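Local coordinates for protein YECBM32 (Yersinia enterocolitica, PDB 2JDA) that binds polygalacturonic acid, the backbone of pectin, as a periplasmic carbohydrate-binding module of family 32 that holds a calcium ion, at residues 67-72 against 120-125; 74-79 against 114-119. All coordinates share one frame; numbering follows the deposited sequence.

How the interactions relate
Interaction 2 (74-79 against 114-119) and interaction 1 (67-72 against 120-125) follow the same pair of neighbouring antiparallel strands, 71-78 and 112-120, from mid-sheet out to the loops at one end; their centres lie about 17 Å apart. Along the chain, interaction 2 is nested inside the loop that interaction 1 closes. The two meet through Lys72, whose O lies 2.8 Å from Phe118 N and whose N lies 2.9 Å from Gly119 O, probable hydrogen bonds that carry the strand pairing across the junction. Neither contact includes a calcium ligand: the side chains of Leu71 and Leu115 are each about 13 Å from the bound ion.

Interaction 1 (67-72 against 120-125); sequences TERKLK and TDVNNW
A side-chain carboxylate stands in for a backbone carbonyl at the end of the strand pairing: OD1 of Asp121 accepts the backbone N-H of Lys70 at 2.8 Å in a nearly straight bond (169°), with the donor well above the carboxylate plane. The aspartate CG is tucked between its own backbone N and carbonyl carbon (chi1 58°), which turns the acid back over the 67-72 segment. In return Asp121 N donates to Lys70 O at 3.3 Å, a more bent bond, and the same carbonyl receives a CA-H...O contact from Thr120. The other carboxylate oxygen, OD2, takes a water at 2.6 Å that also reaches Glu68 O weakly. Lys70 NZ, at the end of a chain bent near its tip, lies 4.4 Å from Asp121 OD2, too far for a salt bridge, and makes a weak hydrogen bond to Ser95 OG.

Thr120 works in two directions. Its methyl CG2 rests on Arg69 CB at 3.9 Å, while OG1 accepts the backbone N-H groups of both Val122 and Asn123, fixing the turn. Next to it, CG2 of Val122 sits against Glu68 O and the Arg69 CG, the two side chains crossing at about a right angle. The extended arginine leads on to a water lying in the plane at the edge of its guanidinium. At the Thr120 carbonyl, Lys72 NZ makes a weak hydrogen bond to O, and a water joins the same two atoms with shorter bonds.

An ST motif at Thr120 followed by an Asx turn at Asn123 thus shapes the surface loop joining strands 112-120 and 125-133 of this F5/8 type C domain.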
# COMPACT_ATOMS: atom_id res chain seq x y z
N THR A 67 -0.27 9.40 12.82
CA THR A 67 -0.80 10.62 13.42
C THR A 67 0.12 11.82 13.26
O THR A 67 -0.31 12.95 13.50
CB THR A 67 -1.15 10.43 14.91
OG1 THR A 67 0.05 10.17 15.67
CG2 THR A 67 -2.16 9.28 15.16
N GLU A 68 1.36 11.58 12.83
CA GLU A 68 2.30 12.64 12.50
C GLU A 68 2.45 12.94 11.04
O GLU A 68 2.87 14.01 10.70
CB GLU A 68 3.68 12.26 13.05
CG GLU A 68 3.72 12.11 14.56
CD GLU A 68 5.04 11.57 15.13
OE1 GLU A 68 6.09 11.59 14.46
OE2 GLU A 68 5.03 11.09 16.28
N ARG A 69 2.18 11.97 10.15
CA ARG A 69 2.59 12.03 8.78
C ARG A 69 1.49 11.45 7.89
O ARG A 69 1.10 10.28 8.08
CB ARG A 69 3.84 11.16 8.54
CG ARG A 69 4.97 11.47 9.49
CD ARG A 69 6.18 10.68 9.20
NE ARG A 69 7.23 11.03 10.12
CZ ARG A 69 8.40 10.42 10.16
NH1 ARG A 69 8.66 9.43 9.31
NH2 ARG A 69 9.31 10.80 11.04
N LYS A 70 1.05 12.24 6.91
CA LYS A 70 0.08 11.79 5.91
C LYS A 70 0.82 11.45 4.62
O LYS A 70 1.50 12.27 4.06
CB LYS A 70 -0.93 12.90 5.61
CG LYS A 70 -1.82 13.25 6.77
CD LYS A 70 -3.03 14.01 6.30
CE LYS A 70 -2.82 15.43 6.41
NZ LYS A 70 -3.44 15.83 7.71
N LEU A 71 0.68 10.21 4.18
CA LEU A 71 1.35 9.69 3.00
C LEU A 71 0.52 10.03 1.77
O LEU A 71 -0.70 9.78 1.77
CB LEU A 71 1.48 8.17 3.13
CG LEU A 71 2.09 7.43 1.94
CD1 LEU A 71 3.53 7.75 1.80
CD2 LEU A 71 1.87 5.96 2.15
N LYS A 72 1.18 10.55 0.76
CA LYS A 72 0.57 10.85 -0.51
C LYS A 72 0.84 9.67 -1.43
O LYS A 72 2.00 9.24 -1.54
CB LYS A 72 1.17 12.10 -1.11
CG LYS A 72 1.09 13.29 -0.23
CD LYS A 72 1.78 14.50 -0.86
CE LYS A 72 2.37 15.48 0.17
NZ LYS A 72 3.72 15.85 -0.41
N THR A 120 5.50 12.21 2.40
CA THR A 120 4.48 12.71 3.30
C THR A 120 4.51 14.22 3.32
O THR A 120 5.28 14.90 2.57
CB THR A 120 4.65 12.18 4.72
OG1 THR A 120 5.85 12.75 5.34
CG2 THR A 120 4.81 10.71 4.77
N ASP A 121 3.60 14.77 4.15
CA ASP A 121 3.59 16.21 4.44
C ASP A 121 4.70 16.67 5.35
O ASP A 121 4.81 17.88 5.60
CB ASP A 121 2.20 16.62 4.96
CG ASP A 121 1.75 15.86 6.23
OD1 ASP A 121 2.29 14.77 6.58
OD2 ASP A 121 0.83 16.30 6.98
N VAL A 122 5.49 15.74 5.90
CA VAL A 122 6.62 16.05 6.80
C VAL A 122 7.98 15.94 6.13
O VAL A 122 8.88 16.69 6.46
CB VAL A 122 6.62 15.11 8.05
CG1 VAL A 122 7.94 15.23 8.88
CG2 VAL A 122 5.45 15.45 8.85
N ASN A 123 8.16 14.94 5.26
CA ASN A 123 9.42 14.76 4.57
C ASN A 123 9.23 13.87 3.36
O ASN A 123 8.10 13.52 3.07
CB ASN A 123 10.62 14.35 5.47
CG ASN A 123 10.52 13.00 6.09
OD1 ASN A 123 10.16 12.02 5.46
ND2 ASN A 123 10.94 12.92 7.36
N ASN A 124 10.30 13.53 2.65
CA ASN A 124 10.12 12.87 1.36
C ASN A 124 10.26 11.35 1.51
O ASN A 124 10.39 10.65 0.51
CB ASN A 124 11.03 13.41 0.23
CG ASN A 124 12.40 12.97 0.36
OD1 ASN A 124 12.81 12.42 1.42
ND2 ASN A 124 13.18 13.20 -0.68
N TRP A 125 10.10 10.82 2.71
CA TRP A 125 10.05 9.37 2.87
C TRP A 125 8.62 8.86 2.75
O TRP A 125 7.67 9.47 3.24
CB TRP A 125 10.63 8.90 4.21
CG TRP A 125 12.12 8.99 4.28
CD1 TRP A 125 12.87 10.06 4.69
CD2 TRP A 125 13.03 8.00 3.89
NE1 TRP A 125 14.21 9.77 4.59
CE2 TRP A 125 14.34 8.49 4.12
CE3 TRP A 125 12.90 6.71 3.40
CZ2 TRP A 125 15.45 7.77 3.84
CZ3 TRP A 125 14.02 6.01 3.10
CH2 TRP A 125 15.28 6.51 3.36
O HOH W 1 0.36 15.38 9.40
O HOH W 2 7.30 8.43 6.50
O HOH W 3 11.86 9.87 8.49
O HOH W 4 6.30 14.60 0.05

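Interaction 2 (74-79 against 114-119); sequences SIFYSN and KLDTFG
Four backbone hydrogen bonds join Ser74 to Asp116 and Phe76 to Lys114, each residue both giving and receiving. Ser74 N meets Asp116 O and Phe76 N meets Lys114 O, both at 2.8 Å; the return bonds, Asp116 N to Ser74 O and Lys114 N to Phe76 O, are slightly longer, and their donors are tilted out of the carbonyl planes. Ile75 and Leu115 form the non-hydrogen-bonded pair between them, where Leu115 CA adds a CA-H...O contact to Ser74 O.

The face bearing Ser74, Phe76, Lys114 and Asp116 is partly polar. Lys114 NZ bridges to Asp116 OD1 at 2.7 Å on the syn lone pair, tying together two residues of one strand; it also hydrogen-bonds to a glycerol, probably from the crystallisation liquor, and makes a cation-pi contact with Trp84. The other oxygen, Asp116 OD2, lies 3.2 Å from Phe76 CE2. Ring and carboxylate planes are turned 37° apart, and the two side chains cross at about a right angle. Phe76 CG stands beside its own backbone N (chi1 -61°), leaning the ring over towards Asp116. Further along, Ser74 OG comes to the edge of the Phe118 ring, near its plane and 3.6 Å from Phe118 CE2; the serine hydroxyl itself is hydrogen-bonded to Gly90 N on the adjoining strand 85-92.

On the other face Ile75 and Leu115 lie side by side and point the same way, Ile75 CG1 being 4.1 Å from Leu115 CG. They run into Ile59 and Ile61 of strand 53-63, in the second sheet. This is antiparallel pairing within the five-stranded sheet of a beta-sandwich, the jelly-roll fold of F5/8 type C domains.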
# COMPACT_ATOMS: atom_id res chain seq x y z
N SER A 74 -0.88 6.92 -4.90
CA SER A 74 -1.82 6.46 -5.90
C SER A 74 -1.82 4.94 -5.95
O SER A 74 -0.82 4.34 -5.61
CB SER A 74 -1.48 7.03 -7.30
OG SER A 74 -1.53 8.44 -7.27
N ILE A 75 -2.93 4.34 -6.34
CA ILE A 75 -3.04 2.87 -6.41
C ILE A 75 -3.48 2.46 -7.77
O ILE A 75 -4.43 3.03 -8.31
CB ILE A 75 -4.08 2.28 -5.43
CG1 ILE A 75 -3.88 2.80 -4.04
CG2 ILE A 75 -4.01 0.78 -5.42
CD1 ILE A 75 -5.02 2.47 -3.10
N PHE A 76 -2.78 1.46 -8.32
CA PHE A 76 -3.00 0.93 -9.65
C PHE A 76 -3.16 -0.58 -9.59
O PHE A 76 -2.65 -1.23 -8.66
CB PHE A 76 -1.85 1.29 -10.62
CG PHE A 76 -1.67 2.74 -10.80
CD1 PHE A 76 -2.33 3.41 -11.83
CD2 PHE A 76 -0.91 3.48 -9.91
CE1 PHE A 76 -2.17 4.80 -11.96
CE2 PHE A 76 -0.76 4.84 -10.05
CZ PHE A 76 -1.43 5.49 -11.07
N TYR A 77 -3.87 -1.11 -10.57
CA TYR A 77 -4.01 -2.55 -10.69
C TYR A 77 -3.72 -3.02 -12.11
O TYR A 77 -3.83 -2.28 -13.08
CB TYR A 77 -5.39 -3.04 -10.23
CG TYR A 77 -6.56 -2.59 -11.10
CD1 TYR A 77 -7.10 -3.43 -12.07
CD2 TYR A 77 -7.10 -1.31 -10.98
CE1 TYR A 77 -8.20 -3.00 -12.87
CE2 TYR A 77 -8.17 -0.89 -11.79
CZ TYR A 77 -8.72 -1.74 -12.71
OH TYR A 77 -9.78 -1.27 -13.49
N SER A 78 -3.38 -4.30 -12.24
CA SER A 78 -2.98 -4.88 -13.52
C SER A 78 -3.07 -6.40 -13.45
O SER A 78 -2.93 -6.99 -12.37
CB SER A 78 -1.51 -4.51 -13.82
OG SER A 78 -1.03 -5.04 -15.03
N ASN A 79 -3.28 -7.01 -14.61
CA ASN A 79 -3.14 -8.44 -14.74
C ASN A 79 -1.78 -8.88 -15.26
O ASN A 79 -1.39 -10.03 -15.06
CB ASN A 79 -4.23 -8.99 -15.65
CG ASN A 79 -5.57 -9.00 -14.98
OD1 ASN A 79 -5.67 -9.14 -13.76
ND2 ASN A 79 -6.63 -8.89 -15.79
N LYS A 114 -0.15 -1.96 -7.42
CA LYS A 114 1.03 -1.10 -7.28
C LYS A 114 0.64 0.20 -6.64
O LYS A 114 -0.31 0.84 -7.09
CB LYS A 114 1.70 -0.89 -8.63
CG LYS A 114 3.00 -0.03 -8.54
CD LYS A 114 3.75 -0.05 -9.88
CE LYS A 114 3.12 0.73 -11.02
NZ LYS A 114 3.66 2.13 -11.17
N LEU A 115 1.36 0.62 -5.61
CA LEU A 115 1.22 1.93 -5.03
C LEU A 115 2.38 2.78 -5.49
O LEU A 115 3.54 2.40 -5.31
CB LEU A 115 1.21 1.90 -3.50
CG LEU A 115 -0.12 1.52 -2.85
CD1 LEU A 115 -0.44 0.11 -3.12
CD2 LEU A 115 -0.05 1.74 -1.36
N ASP A 116 2.08 3.91 -6.13
CA ASP A 116 3.08 4.92 -6.44
C ASP A 116 2.98 5.93 -5.29
O ASP A 116 1.88 6.41 -4.97
CB ASP A 116 2.80 5.61 -7.77
CG ASP A 116 2.88 4.69 -8.97
OD1 ASP A 116 3.41 3.52 -8.87
OD2 ASP A 116 2.40 5.06 -10.08
N THR A 117 4.08 6.23 -4.63
CA THR A 117 4.07 7.01 -3.40
C THR A 117 4.91 8.27 -3.59
O THR A 117 5.88 8.29 -4.34
CB THR A 117 4.58 6.21 -2.19
OG1 THR A 117 5.94 5.84 -2.38
CG2 THR A 117 3.81 4.90 -2.03
N PHE A 118 4.52 9.32 -2.87
CA PHE A 118 5.07 10.67 -3.09
C PHE A 118 5.59 11.31 -1.82
O PHE A 118 5.76 12.55 -1.78
CB PHE A 118 4.01 11.57 -3.75
CG PHE A 118 3.40 10.98 -4.99
CD1 PHE A 118 4.01 11.10 -6.20
CD2 PHE A 118 2.23 10.26 -4.94
CE1 PHE A 118 3.48 10.49 -7.33
CE2 PHE A 118 1.68 9.67 -6.09
CZ PHE A 118 2.33 9.76 -7.24
N GLY A 119 5.88 10.49 -0.78
CA GLY A 119 6.33 11.01 0.50
C GLY A 119 5.18 11.48 1.33
O GLY A 119 4.01 11.20 1.03